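Local coordinates for protein aldehyde dehydrogenase (Burkholderia cenocepacia, PDB 4O6R) that probably oxidises aldehydes to carboxylic acids with NAD(P)+ as hydride acceptor, and binds AMP in a nucleotide pocket, at residues A[273-278]-A[310-315]; A[80-85]-A[193-198]. One frame throughout, in Å; residues are numbered along the deposited sequence.

How the contacts relate
The two contacts are helix-against-helix packings in different parts of the aldehyde dehydrogenase fold. Contact 2 comes first along the chain and is complete before contact 1 opens. Their centres lie 37 Å apart and their nearest atoms about 25 Å apart, so they do not touch. Contact 2 joins helix 69-85 to helix 187-199, which packs beside the sheet around which the AMP-binding residues are arranged. Contact 1 joins helices 270-282 and 302-315, which follow successive parallel strands of the separate seven-stranded sheet. One therefore ties a helix from early in the chain to the nucleotide-binding part, while the other packs neighbouring helices within the second α/β unit.

Contact 1: A[273-278]-A[310-315]; sequences AINGAA and VALASS
L312 reaches from helix 302-315 across to I274, N275 and A278 on helix 270-282, in a Rossmann-like α/β layer. Helix 270-282 forms the crossover between the adjacent parallel strands 261-264 and 294-298, and helix 302-315 follows the second of these. The short helical segments run in broadly the same direction, with axes inclined at 41° and 10.3 Å apart at closest approach. At that spacing the gap is bridged by side chains, and every close contact across it is made by CD2 of L312.

The CG of L312 stands anti to the backbone N (chi1 176°), and its CD2 continues the extended path away from CA, so this methyl forms the leading end of the side chain. It presses on the methyl of A278, with CD2 of L312 3.8 Å from CB of A278. One turn earlier on the same helix, the branch methyl CG2 of I274 lies 4.2 Å from CD2 of L312. The two apolar groups thus receive a single methyl in the space between successive turns. The CB of N275 points away from the facing segment, but the terminal amide comes nearer and lies beside L312, the two side chains crossing at about a right angle.

The C-terminal end of a second subunit adds to the packing here. P492, F494 and R496 of that subunit pack on N275, A278 and L312 respectively, making this helix pair part of a subunit interface. S315 OG is also hydrogen-bonded to NH2 of R496 of the second subunit. The same hydroxyl donates to the backbone O of L312 at 2.6 Å from OG. The C=O...OG angle is 127°, and OG is tilted out of the carbonyl plane.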
loop_
_atom_site.group_PDB
_atom_site.type_symbol
_atom_site.label_atom_id
_atom_site.label_comp_id
_atom_site.label_asym_id
_atom_site.label_seq_id
_atom_site.Cartn_x
_atom_site.Cartn_y
_atom_site.Cartn_z
ATOM N N ALA A 273 17.794 -25.533 18.848
ATOM C CA ALA A 273 18.235 -25.851 17.505
ATOM C C ALA A 273 18.169 -27.339 17.185
ATOM O O ALA A 273 17.877 -27.721 16.069
ATOM C CB ALA A 273 19.644 -25.291 17.257
ATOM N N ILE A 274 18.430 -28.183 18.170
ATOM C CA ILE A 274 18.320 -29.616 17.961
ATOM C C ILE A 274 16.859 -29.979 17.711
ATOM O O ILE A 274 16.535 -30.726 16.774
ATOM C CB ILE A 274 18.894 -30.372 19.174
ATOM C CG1 ILE A 274 20.411 -30.224 19.203
ATOM C CG2 ILE A 274 18.524 -31.833 19.128
ATOM C CD1 ILE A 274 20.998 -30.390 20.585
ATOM N N ASN A 275 15.965 -29.443 18.531
ATOM C CA ASN A 275 14.539 -29.659 18.299
ATOM C C ASN A 275 14.085 -29.066 16.982
ATOM O O ASN A 275 13.313 -29.699 16.245
ATOM C CB ASN A 275 13.698 -29.115 19.458
ATOM C CG ASN A 275 13.756 -30.012 20.675
ATOM O OD1 ASN A 275 14.261 -29.617 21.740
ATOM N ND2 ASN A 275 13.240 -31.211 20.545
ATOM N N GLY A 276 14.606 -27.881 16.658
ATOM C CA GLY A 276 14.276 -27.227 15.411
ATOM C C GLY A 276 14.695 -28.037 14.206
ATOM O O GLY A 276 13.947 -28.133 13.234
ATOM N N ALA A 277 15.908 -28.581 14.267
ATOM C CA ALA A 277 16.450 -29.419 13.173
ATOM C C ALA A 277 15.617 -30.666 12.947
ATOM O O ALA A 277 15.349 -31.042 11.787
ATOM C CB ALA A 277 17.890 -29.811 13.463
ATOM N N ALA A 278 15.180 -31.288 14.038
ATOM C CA ALA A 278 14.371 -32.502 13.928
ATOM C C ALA A 278 13.008 -32.214 13.295
ATOM O O ALA A 278 12.589 -32.914 12.360
ATOM C CB ALA A 278 14.241 -33.178 15.276
ATOM N N VAL A 310 21.269 -37.104 16.765
ATOM C CA VAL A 310 21.205 -38.509 16.353
ATOM C C VAL A 310 20.386 -39.314 17.374
ATOM O O VAL A 310 19.519 -40.093 17.006
ATOM C CB VAL A 310 22.614 -39.111 16.154
ATOM C CG1 VAL A 310 22.539 -40.601 15.947
ATOM C CG2 VAL A 310 23.292 -38.497 14.941
ATOM N N ALA A 311 20.604 -39.069 18.658
ATOM C CA ALA A 311 19.827 -39.766 19.690
ATOM C C ALA A 311 18.352 -39.486 19.553
ATOM O O ALA A 311 17.564 -40.412 19.553
ATOM C CB ALA A 311 20.315 -39.431 21.091
ATOM N N LEU A 312 17.983 -38.214 19.383
ATOM C CA LEU A 312 16.567 -37.852 19.215
ATOM C C LEU A 312 15.951 -38.533 17.982
ATOM O O LEU A 312 14.865 -39.099 18.045
ATOM C CB LEU A 312 16.425 -36.334 19.092
ATOM C CG LEU A 312 15.031 -35.783 18.827
ATOM C CD1 LEU A 312 14.074 -36.271 19.894
ATOM C CD2 LEU A 312 15.118 -34.275 18.787
ATOM N N ALA A 313 16.663 -38.462 16.874
ATOM C CA ALA A 313 16.200 -39.028 15.603
ATOM C C ALA A 313 15.971 -40.534 15.710
ATOM O O ALA A 313 14.946 -41.046 15.222
ATOM C CB ALA A 313 17.186 -38.727 14.495
ATOM N N SER A 314 16.905 -41.232 16.362
ATOM C CA SER A 314 16.820 -42.686 16.516
ATOM C C SER A 314 15.628 -43.053 17.347
ATOM O O SER A 314 15.153 -44.150 17.237
ATOM C CB SER A 314 18.048 -43.258 17.231
ATOM O OG SER A 314 19.148 -43.218 16.355
ATOM N N SER A 315 15.197 -42.145 18.218
ATOM C CA SER A 315 14.110 -42.399 19.136
ATOM C C SER A 315 12.707 -42.142 18.513
ATOM O O SER A 315 11.703 -42.509 19.093
ATOM C CB SER A 315 14.292 -41.525 20.393
ATOM O OG SER A 315 13.819 -40.197 20.145
#

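Contact 2: A[80-85]-A[193-198]; sequences ADAIEA and VELMAE
OE1 of E84, one residue beyond the I83 that packs on L195, is held by two arginines: R118 of the same chain and R74 of the third subunit, each in a salt bridge. R118 is shared, since it also pairs with D81 one turn earlier. Two positive groups on one carboxylate would be expected to stabilise its ionised form. This charged flank of helix 69-85 borders an apolar contact with helix 187-199.

L195 makes the contact with both of its branches. Its CD1 lies 4.2 Å from CG1 of I83, while CD2 of L195 lies 4.4 Å from CB of A82, so the forked end of the leucine spans two consecutive residues of the facing helix. CD1 also comes within 4.3 Å of the A82 backbone O, an atom that accepts a hydrogen bond from ND2 of N86. The leucine CG is anti to its own carbonyl carbon (chi1 -66°), which sends the fork toward this pair. The backbones are nearest at A82 and L195, their CA atoms 6.9 Å apart.

Helix 187-199 is the crossover between the parallel strands 176-180 and 206-208, and V193 and M196 pack onto the latter. On the other partner, I83 also meets V110 and F117, so helix 69-85 packs against helix 102-123 as well as against helix 187-199.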
loop_
_atom_site.group_PDB
_atom_site.type_symbol
_atom_site.label_atom_id
_atom_site.label_comp_id
_atom_site.label_asym_id
_atom_site.label_seq_id
_atom_site.Cartn_x
_atom_site.Cartn_y
_atom_site.Cartn_z
ATOM N N ALA A 80 -14.018 -22.347 5.842
ATOM C CA ALA A 80 -13.073 -22.514 6.938
ATOM C C ALA A 80 -13.763 -23.112 8.154
ATOM O O ALA A 80 -13.239 -24.036 8.816
ATOM C CB ALA A 80 -12.436 -21.193 7.302
ATOM N N ASP A 81 -14.946 -22.597 8.451
ATOM C CA ASP A 81 -15.702 -23.127 9.587
ATOM C C ASP A 81 -16.091 -24.566 9.365
ATOM O O ASP A 81 -16.018 -25.372 10.287
ATOM C CB ASP A 81 -16.969 -22.310 9.840
ATOM C CG ASP A 81 -16.685 -20.957 10.471
ATOM O OD1 ASP A 81 -15.595 -20.754 11.062
ATOM O OD2 ASP A 81 -17.588 -20.102 10.403
ATOM N N ALA A 82 -16.530 -24.887 8.159
ATOM C CA ALA A 82 -16.965 -26.269 7.839
ATOM C C ALA A 82 -15.794 -27.270 7.954
ATOM O O ALA A 82 -15.943 -28.409 8.423
ATOM C CB ALA A 82 -17.567 -26.315 6.446
ATOM N N ILE A 83 -14.625 -26.841 7.510
ATOM C CA ILE A 83 -13.422 -27.655 7.660
ATOM C C ILE A 83 -13.176 -27.949 9.131
ATOM O O ILE A 83 -13.024 -29.125 9.533
ATOM C CB ILE A 83 -12.200 -26.970 7.016
ATOM C CG1 ILE A 83 -12.357 -26.973 5.494
ATOM C CG2 ILE A 83 -10.893 -27.642 7.443
ATOM C CD1 ILE A 83 -11.425 -25.988 4.769
ATOM N N GLU A 84 -13.196 -26.905 9.953
ATOM C CA GLU A 84 -13.010 -27.092 11.386
ATOM C C GLU A 84 -14.076 -27.998 12.001
ATOM O O GLU A 84 -13.745 -28.847 12.832
ATOM C CB GLU A 84 -12.923 -25.758 12.117
ATOM C CG GLU A 84 -11.585 -25.083 11.826
ATOM C CD GLU A 84 -11.464 -23.639 12.319
ATOM O OE1 GLU A 84 -12.472 -23.044 12.757
ATOM O OE2 GLU A 84 -10.351 -23.081 12.207
ATOM N N ALA A 85 -15.332 -27.837 11.588
ATOM C CA ALA A 85 -16.423 -28.723 12.051
ATOM C C ALA A 85 -16.210 -30.178 11.653
ATOM O O ALA A 85 -16.791 -31.075 12.257
ATOM C CB ALA A 85 -17.769 -28.238 11.540
ATOM N N VAL A 193 -14.027 -30.047 -1.924
ATOM C CA VAL A 193 -14.933 -29.452 -2.901
ATOM C C VAL A 193 -16.367 -29.802 -2.583
ATOM O O VAL A 193 -17.274 -29.019 -2.900
ATOM C CB VAL A 193 -14.545 -29.754 -4.366
ATOM C CG1 VAL A 193 -14.888 -31.183 -4.736
ATOM C CG2 VAL A 193 -15.235 -28.780 -5.303
ATOM N N GLU A 194 -16.585 -30.965 -1.973
ATOM C CA GLU A 194 -17.908 -31.322 -1.458
ATOM C C GLU A 194 -18.364 -30.312 -0.398
ATOM O O GLU A 194 -19.517 -29.857 -0.426
ATOM C CB GLU A 194 -17.912 -32.748 -0.873
ATOM C CG GLU A 194 -19.317 -33.243 -0.583
ATOM C CD GLU A 194 -19.343 -34.636 -0.045
ATOM O OE1 GLU A 194 -18.397 -35.043 0.675
ATOM O OE2 GLU A 194 -20.336 -35.317 -0.350
ATOM N N LEU A 195 -17.467 -29.950 0.525
ATOM C CA LEU A 195 -17.800 -28.928 1.525
ATOM C C LEU A 195 -18.069 -27.588 0.865
ATOM O O LEU A 195 -18.989 -26.890 1.268
ATOM C CB LEU A 195 -16.705 -28.758 2.593
ATOM C CG LEU A 195 -16.491 -29.967 3.498
ATOM C CD1 LEU A 195 -15.272 -29.823 4.399
ATOM C CD2 LEU A 195 -17.725 -30.206 4.333
ATOM N N MET A 196 -17.257 -27.226 -0.133
ATOM C CA MET A 196 -17.506 -26.022 -0.919
ATOM C C MET A 196 -18.932 -25.969 -1.483
ATOM O O MET A 196 -19.613 -24.940 -1.370
ATOM C CB MET A 196 -16.463 -25.891 -2.046
ATOM C CG MET A 196 -15.081 -25.521 -1.531
ATOM S SD MET A 196 -13.929 -25.571 -2.909
ATOM C CE MET A 196 -12.677 -24.438 -2.312
ATOM N N ALA A 197 -19.405 -27.084 -2.044
ATOM C CA ALA A 197 -20.748 -27.149 -2.574
ATOM C C ALA A 197 -21.740 -26.965 -1.443
ATOM O O ALA A 197 -22.703 -26.201 -1.570
ATOM C CB ALA A 197 -20.981 -28.482 -3.278
ATOM N N GLU A 198 -21.483 -27.629 -0.324
ATOM C CA GLU A 198 -22.367 -27.531 0.827
ATOM C C GLU A 198 -22.513 -26.099 1.327
ATOM O O GLU A 198 -23.611 -25.686 1.651
ATOM C CB GLU A 198 -21.915 -28.430 1.986
ATOM C CG GLU A 198 -22.030 -29.926 1.736
ATOM C CD GLU A 198 -21.596 -30.736 2.976
ATOM O OE1 GLU A 198 -21.628 -30.152 4.092
ATOM O OE2 GLU A 198 -21.194 -31.928 2.837
#